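Local coordinates for mandelate racemase/muconate lactonizing enzyme-like protein (PDB 3CYJ) that is of unknown function but belongs to the enolase superfamily and holds a sodium ion in its barrel domain, at residues Pro126-Ser137 against Cys307-Tyr318. Numbering follows the deposited sequence.
Sequences PRFHAEVPVYGS and CCAVESLLHLEY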
ATOM      1  N   PRO A 126     -32.012  20.968   4.966  1.00 43.11           N
ATOM      2  CA  PRO A 126     -31.298  21.604   3.863  1.00 43.54           C
ATOM      3  C   PRO A 126     -31.810  20.986   2.574  1.00 43.94           C
ATOM      4  O   PRO A 126     -31.840  19.775   2.445  1.00 45.20           O
ATOM      5  CB  PRO A 126     -29.847  21.170   4.096  1.00 43.45           C
ATOM      6  CG  PRO A 126     -29.760  21.033   5.576  1.00 43.57           C
ATOM      7  CD  PRO A 126     -31.080  20.349   5.929  1.00 43.36           C
ATOM      8  N   ARG A 127     -32.257  21.775   1.623  1.00 43.10           N
ATOM      9  CA  ARG A 127     -32.936  21.152   0.517  1.00 42.34           C
ATOM     10  C   ARG A 127     -32.223  21.424  -0.808  1.00 42.41           C
ATOM     11  O   ARG A 127     -32.025  22.578  -1.199  1.00 41.70           O
ATOM     12  CB  ARG A 127     -34.414  21.588   0.505  1.00 42.03           C
ATOM     13  CG  ARG A 127     -35.254  20.877  -0.557  1.00 42.53           C
ATOM     14  CD  ARG A 127     -36.746  21.089  -0.356  1.00 40.61           C
ATOM     15  NE  ARG A 127     -37.471  20.209  -1.262  1.00 39.90           N
ATOM     16  CZ  ARG A 127     -38.805  20.133  -1.318  1.00 43.18           C
ATOM     17  NH1 ARG A 127     -39.531  20.933  -0.532  1.00 40.05           N
ATOM     18  NH2 ARG A 127     -39.406  19.291  -2.171  1.00 40.16           N
ATOM     19  N   PHE A 128     -31.868  20.336  -1.495  1.00 42.53           N
ATOM     20  CA  PHE A 128     -31.213  20.366  -2.805  1.00 41.98           C
ATOM     21  C   PHE A 128     -32.216  20.047  -3.896  1.00 42.91           C
ATOM     22  O   PHE A 128     -32.061  20.547  -5.003  1.00 44.47           O
ATOM     23  CB  PHE A 128     -30.094  19.296  -2.906  1.00 42.66           C
ATOM     24  CG  PHE A 128     -28.806  19.650  -2.166  1.00 38.90           C
ATOM     25  CD1 PHE A 128     -27.830  20.469  -2.757  1.00 38.26           C
ATOM     26  CD2 PHE A 128     -28.576  19.158  -0.910  1.00 36.32           C
ATOM     27  CE1 PHE A 128     -26.654  20.792  -2.083  1.00 37.78           C
ATOM     28  CE2 PHE A 128     -27.392  19.467  -0.198  1.00 36.88           C
ATOM     29  CZ  PHE A 128     -26.434  20.284  -0.785  1.00 37.70           C
ATOM     30  N   HIS A 129     -33.202  19.188  -3.628  1.00 42.11           N
ATOM     31  CA  HIS A 129     -34.076  18.676  -4.673  1.00 42.91           C
ATOM     32  C   HIS A 129     -35.544  18.960  -4.400  1.00 44.45           C
ATOM     33  O   HIS A 129     -36.016  18.843  -3.226  1.00 43.72           O
ATOM     34  CB  HIS A 129     -33.928  17.154  -4.863  1.00 43.01           C
ATOM     35  CG  HIS A 129     -32.504  16.670  -4.894  1.00 45.37           C
ATOM     36  ND1 HIS A 129     -31.607  17.028  -5.891  1.00 44.67           N
ATOM     37  CD2 HIS A 129     -31.818  15.881  -4.029  1.00 44.08           C
ATOM     38  CE1 HIS A 129     -30.441  16.462  -5.641  1.00 47.90           C
ATOM     39  NE2 HIS A 129     -30.538  15.774  -4.509  1.00 46.39           N
ATOM     40  N   ALA A 130     -36.276  19.294  -5.481  1.00 44.95           N
ATOM     41  CA  ALA A 130     -37.733  19.534  -5.405  1.00 45.71           C
ATOM     42  C   ALA A 130     -38.518  18.222  -5.382  1.00 46.61           C
ATOM     43  O   ALA A 130     -39.393  18.029  -4.569  1.00 47.44           O
ATOM     44  CB  ALA A 130     -38.179  20.385  -6.596  1.00 45.86           C
ATOM     45  N   GLU A 131     -38.219  17.322  -6.313  1.00 47.25           N
ATOM     46  CA  GLU A 131     -38.631  15.944  -6.174  1.00 47.15           C
ATOM     47  C   GLU A 131     -37.426  14.997  -6.332  1.00 46.44           C
ATOM     48  O   GLU A 131     -36.318  15.442  -6.633  1.00 45.68           O
ATOM     49  CB  GLU A 131     -39.727  15.596  -7.173  1.00 47.20           C
ATOM     50  CG  GLU A 131     -39.391  15.950  -8.602  1.00 48.90           C
ATOM     51  CD  GLU A 131     -40.451  15.419  -9.556  1.00 52.26           C
ATOM     52  OE1 GLU A 131     -41.589  15.158  -9.107  1.00 52.52           O
ATOM     53  OE2 GLU A 131     -40.145  15.234 -10.753  1.00 53.45           O
ATOM     54  N   VAL A 132     -37.658  13.687  -6.158  1.00 45.09           N
ATOM     55  CA  VAL A 132     -36.569  12.704  -6.188  1.00 44.01           C
ATOM     56  C   VAL A 132     -36.944  11.505  -7.022  1.00 43.08           C
ATOM     57  O   VAL A 132     -38.070  10.980  -6.901  1.00 44.16           O
ATOM     58  CB  VAL A 132     -36.186  12.230  -4.752  1.00 44.44           C
ATOM     59  CG1 VAL A 132     -35.572  13.342  -3.992  1.00 44.90           C
ATOM     60  CG2 VAL A 132     -37.398  11.688  -3.983  1.00 45.17           C
ATOM     61  N   PRO A 133     -36.019  11.052  -7.881  1.00 41.70           N
ATOM     62  CA  PRO A 133     -36.315   9.928  -8.747  1.00 40.44           C
ATOM     63  C   PRO A 133     -36.298   8.589  -8.006  1.00 40.32           C
ATOM     64  O   PRO A 133     -35.558   8.407  -6.992  1.00 40.48           O
ATOM     65  CB  PRO A 133     -35.235  10.019  -9.806  1.00 40.95           C
ATOM     66  CG  PRO A 133     -34.122  10.816  -9.193  1.00 41.77           C
ATOM     67  CD  PRO A 133     -34.706  11.668  -8.157  1.00 41.16           C
ATOM     68  N   VAL A 134     -37.163   7.679  -8.445  1.00 39.35           N
ATOM     69  CA  VAL A 134     -37.292   6.383  -7.805  1.00 38.48           C
ATOM     70  C   VAL A 134     -36.992   5.244  -8.760  1.00 40.12           C
ATOM     71  O   VAL A 134     -36.973   5.418 -10.008  1.00 40.70           O
ATOM     72  CB  VAL A 134     -38.701   6.150  -7.158  1.00 38.48           C
ATOM     73  CG1 VAL A 134     -39.115   7.329  -6.340  1.00 33.92           C
ATOM     74  CG2 VAL A 134     -39.786   5.807  -8.212  1.00 38.80           C
ATOM     75  N   TYR A 135     -36.721   4.064  -8.203  1.00 39.78           N
ATOM     76  CA  TYR A 135     -36.888   2.867  -9.019  1.00 39.19           C
ATOM     77  C   TYR A 135     -37.887   1.949  -8.322  1.00 39.62           C
ATOM     78  O   TYR A 135     -37.911   1.880  -7.080  1.00 38.96           O
ATOM     79  CB  TYR A 135     -35.548   2.162  -9.275  1.00 38.77           C
ATOM     80  CG  TYR A 135     -34.839   1.614  -8.057  1.00 37.80           C
ATOM     81  CD1 TYR A 135     -35.016   0.291  -7.663  1.00 37.06           C
ATOM     82  CD2 TYR A 135     -33.927   2.407  -7.342  1.00 38.15           C
ATOM     83  CE1 TYR A 135     -34.352  -0.242  -6.590  1.00 37.07           C
ATOM     84  CE2 TYR A 135     -33.245   1.894  -6.242  1.00 37.89           C
ATOM     85  CZ  TYR A 135     -33.458   0.564  -5.890  1.00 40.71           C
ATOM     86  OH  TYR A 135     -32.790   0.049  -4.829  1.00 42.16           O
ATOM     87  N   GLY A 136     -38.709   1.267  -9.120  1.00 39.23           N
ATOM     88  CA  GLY A 136     -39.606   0.258  -8.609  1.00 38.68           C
ATOM     89  C   GLY A 136     -38.826  -0.995  -8.241  1.00 39.21           C
ATOM     90  O   GLY A 136     -38.048  -1.511  -9.039  1.00 39.12           O
ATOM     91  N   SER A 137     -39.029  -1.510  -7.028  1.00 39.49           N
ATOM     92  CA  SER A 137     -38.174  -2.607  -6.536  1.00 39.17           C
ATOM     93  C   SER A 137     -39.011  -3.812  -5.978  1.00 38.52           C
ATOM     94  O   SER A 137     -39.770  -3.645  -5.051  1.00 38.08           O
ATOM     95  CB  SER A 137     -37.208  -2.056  -5.484  1.00 38.74           C
ATOM     96  OG  SER A 137     -36.458  -3.118  -4.894  1.00 40.50           O
ATOM     97  N   CYS A 307     -34.391  12.315   1.338  1.00 42.38           N
ATOM     98  CA  CYS A 307     -33.512  12.315   0.178  1.00 42.42           C
ATOM     99  C   CYS A 307     -33.471  13.642  -0.575  1.00 42.40           C
ATOM    100  O   CYS A 307     -32.610  13.830  -1.435  1.00 42.20           O
ATOM    101  CB  CYS A 307     -33.942  11.212  -0.764  1.00 43.19           C
ATOM    102  SG  CYS A 307     -33.325   9.593  -0.292  1.00 45.97           S
ATOM    103  N   CYS A 308     -34.383  14.567  -0.246  1.00 42.22           N
ATOM    104  CA  CYS A 308     -34.387  15.888  -0.887  1.00 41.92           C
ATOM    105  C   CYS A 308     -33.198  16.649  -0.350  1.00 40.83           C
ATOM    106  O   CYS A 308     -32.724  17.639  -0.921  1.00 40.06           O
ATOM    107  CB  CYS A 308     -35.709  16.631  -0.645  1.00 41.64           C
ATOM    108  SG  CYS A 308     -37.054  15.991  -1.744  1.00 44.79           S
ATOM    109  N   ALA A 309     -32.684  16.152   0.754  1.00 39.19           N
ATOM    110  CA  ALA A 309     -31.592  16.868   1.417  1.00 39.38           C
ATOM    111  C   ALA A 309     -30.192  16.362   1.007  1.00 39.56           C
ATOM    112  O   ALA A 309     -29.174  16.851   1.517  1.00 39.91           O
ATOM    113  CB  ALA A 309     -31.763  16.781   2.911  1.00 37.69           C
ATOM    114  N   VAL A 310     -30.160  15.346   0.137  1.00 39.20           N
ATOM    115  CA  VAL A 310     -28.923  14.617  -0.210  1.00 39.06           C
ATOM    116  C   VAL A 310     -28.513  14.995  -1.632  1.00 39.20           C
ATOM    117  O   VAL A 310     -29.198  14.638  -2.587  1.00 40.04           O
ATOM    118  CB  VAL A 310     -29.130  13.049  -0.035  1.00 39.03           C
ATOM    119  CG1 VAL A 310     -27.894  12.223  -0.466  1.00 34.69           C
ATOM    120  CG2 VAL A 310     -29.497  12.748   1.414  1.00 36.24           C
ATOM    121  N   GLU A 311     -27.453  15.780  -1.771  1.00 39.41           N
ATOM    122  CA  GLU A 311     -27.025  16.201  -3.091  1.00 40.96           C
ATOM    123  C   GLU A 311     -26.636  15.040  -4.017  1.00 41.78           C
ATOM    124  O   GLU A 311     -26.993  14.989  -5.215  1.00 41.45           O
ATOM    125  CB  GLU A 311     -25.859  17.184  -2.997  1.00 41.12           C
ATOM    126  CG  GLU A 311     -25.699  17.849  -4.365  1.00 44.06           C
ATOM    127  CD  GLU A 311     -24.504  18.766  -4.461  1.00 47.23           C
ATOM    128  OE1 GLU A 311     -23.693  18.797  -3.490  1.00 42.27           O
ATOM    129  OE2 GLU A 311     -24.383  19.412  -5.540  1.00 46.68           O
ATOM    130  N   SER A 312     -25.891  14.098  -3.454  1.00 42.36           N
ATOM    131  CA  SER A 312     -25.357  12.982  -4.243  1.00 43.27           C
ATOM    132  C   SER A 312     -26.418  11.908  -4.607  1.00 42.73           C
ATOM    133  O   SER A 312     -26.097  10.877  -5.206  1.00 40.68           O
ATOM    134  CB  SER A 312     -24.109  12.382  -3.560  1.00 42.47           C
ATOM    135  OG  SER A 312     -24.418  12.078  -2.232  1.00 47.31           O
ATOM    136  N   LEU A 313     -27.692  12.181  -4.302  1.00 43.22           N
ATOM    137  CA  LEU A 313     -28.779  11.234  -4.672  1.00 43.06           C
ATOM    138  C   LEU A 313     -28.866  10.855  -6.170  1.00 42.99           C
ATOM    139  O   LEU A 313     -29.004  11.722  -7.043  1.00 43.02           O
ATOM    140  CB  LEU A 313     -30.138  11.751  -4.187  1.00 42.73           C
ATOM    141  CG  LEU A 313     -31.288  10.767  -4.415  1.00 43.48           C
ATOM    142  CD1 LEU A 313     -31.371   9.630  -3.380  1.00 41.65           C
ATOM    143  CD2 LEU A 313     -32.567  11.529  -4.470  1.00 42.80           C
ATOM    144  N   LEU A 314     -28.776   9.554  -6.456  1.00 42.35           N
ATOM    145  CA  LEU A 314     -29.065   9.027  -7.777  1.00 41.47           C
ATOM    146  C   LEU A 314     -30.554   8.678  -7.844  1.00 41.88           C
ATOM    147  O   LEU A 314     -31.250   9.052  -8.795  1.00 42.60           O
ATOM    148  CB  LEU A 314     -28.270   7.755  -8.019  1.00 40.55           C
ATOM    149  CG  LEU A 314     -28.233   7.206  -9.440  1.00 42.41           C
ATOM    150  CD1 LEU A 314     -27.814   8.285 -10.414  1.00 43.84           C
ATOM    151  CD2 LEU A 314     -27.293   6.007  -9.504  1.00 44.53           C
ATOM    152  N   HIS A 315     -31.018   7.906  -6.860  1.00 41.21           N
ATOM    153  CA  HIS A 315     -32.426   7.477  -6.788  1.00 41.21           C
ATOM    154  C   HIS A 315     -32.728   6.851  -5.450  1.00 41.73           C
ATOM    155  O   HIS A 315     -31.820   6.552  -4.636  1.00 39.90           O
ATOM    156  CB  HIS A 315     -32.817   6.487  -7.892  1.00 40.29           C
ATOM    157  CG  HIS A 315     -31.780   5.453  -8.213  1.00 40.31           C
ATOM    158  ND1 HIS A 315     -31.200   4.644  -7.257  1.00 40.95           N
ATOM    159  CD2 HIS A 315     -31.267   5.049  -9.408  1.00 38.74           C
ATOM    160  CE1 HIS A 315     -30.360   3.802  -7.842  1.00 39.86           C
ATOM    161  NE2 HIS A 315     -30.376   4.037  -9.146  1.00 41.65           N
ATOM    162  N   LEU A 316     -34.026   6.639  -5.236  1.00 42.30           N
ATOM    163  CA  LEU A 316     -34.494   5.980  -4.023  1.00 41.75           C
ATOM    164  C   LEU A 316     -35.277   4.756  -4.448  1.00 41.04           C
ATOM    165  O   LEU A 316     -35.879   4.728  -5.546  1.00 41.60           O
ATOM    166  CB  LEU A 316     -35.279   6.942  -3.097  1.00 41.56           C
ATOM    167  CG  LEU A 316     -36.788   7.257  -3.253  1.00 44.44           C
ATOM    168  CD1 LEU A 316     -37.789   6.040  -3.232  1.00 42.71           C
ATOM    169  CD2 LEU A 316     -37.237   8.286  -2.217  1.00 42.29           C
ATOM    170  N   GLU A 317     -35.228   3.737  -3.601  1.00 39.83           N
ATOM    171  CA  GLU A 317     -35.879   2.460  -3.849  1.00 39.70           C
ATOM    172  C   GLU A 317     -37.355   2.530  -3.446  1.00 39.89           C
ATOM    173  O   GLU A 317     -37.695   2.759  -2.257  1.00 38.68           O
ATOM    174  CB  GLU A 317     -35.225   1.352  -3.029  1.00 38.49           C
ATOM    175  CG  GLU A 317     -35.907   0.022  -3.199  1.00 40.20           C
ATOM    176  CD  GLU A 317     -35.323  -1.035  -2.320  1.00 38.89           C
ATOM    177  OE1 GLU A 317     -34.875  -0.710  -1.185  1.00 38.21           O
ATOM    178  OE2 GLU A 317     -35.319  -2.185  -2.783  1.00 37.78           O
ATOM    179  N   TYR A 318     -38.204   2.339  -4.443  1.00 39.21           N
ATOM    180  CA  TYR A 318     -39.644   2.244  -4.208  1.00 40.71           C
ATOM    181  C   TYR A 318     -39.955   0.796  -3.907  1.00 40.28           C
ATOM    182  O   TYR A 318     -40.337   0.036  -4.803  1.00 40.76           O
ATOM    183  CB  TYR A 318     -40.421   2.698  -5.474  1.00 40.53           C
ATOM    184  CG  TYR A 318     -41.875   2.841  -5.242  1.00 40.43           C
ATOM    185  CD1 TYR A 318     -42.391   3.912  -4.468  1.00 40.57           C
ATOM    186  CD2 TYR A 318     -42.756   1.886  -5.739  1.00 42.29           C
ATOM    187  CE1 TYR A 318     -43.774   4.023  -4.214  1.00 40.79           C
ATOM    188  CE2 TYR A 318     -44.130   1.975  -5.482  1.00 42.81           C
ATOM    189  CZ  TYR A 318     -44.626   3.054  -4.731  1.00 43.45           C
ATOM    190  OH  TYR A 318     -45.986   3.126  -4.487  1.00 49.50           O
TER
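Tyr135 reaches across the neighbouring strand 313-318 and meets His315 with its edge and Glu317 with one face. Its first torsion (chi1 64°) sets CG between the backbone N and carbonyl carbon of Tyr135, and this swings the ring over the partner strand. From CB outward, CG passes the carbonyl oxygen of Leu316, Tyr135 CD2 meets ND1 of His315 at 3.5 Å, and CE2 lies near both that nitrogen and Glu317 CA. CE1 and CZ run along CB and CG of Glu317, while Tyr135 OH, which is hydrogen-bonded to Lys164, comes 3.3 Å from Glu317 CB. The Tyr135 edge thus points at the His315 face in an edge-to-face pair with planes at 73°, and Glu317 CA packs over one Tyr135 face in a CH-pi contact. His315 ND1 is hydrogen-bonded to Ser295 OG.

Glu317 is extended; Ser137 OG donates to Glu317 OE2 at 2.6 Å, on the anti lone pair of that oxygen, which also forms a salt bridge with Lys164, while OE1 accepts from the backbone N of Cys298. Two charged or polar partners therefore grip one carboxylate oxygen. The Glu317 side chain is about 6 Å from the sodium ion. Strands 132-137 and 313-318 are the first and last parallel strands of the C-terminal TIM-barrel domain, and their pairing closes the barrel. Four backbone bonds stitch them, from Leu316 N to Pro133 O through to Ser137 N to Tyr318 O. On the other sheet face, Val134 CG1 lies beside Leu316 CD1.

Before the strands, Cys308 O accepts from both Phe128 N and His129 N. His129 NE2 donates to Val310 O at 2.6 Å, the acceptor lying near the ring plane. Phe128 carries Glu311 CB almost centrally over one face, 3.6 Å from the centroid, and Glu311 OE1 forms a salt bridge with Arg282 of the second subunit.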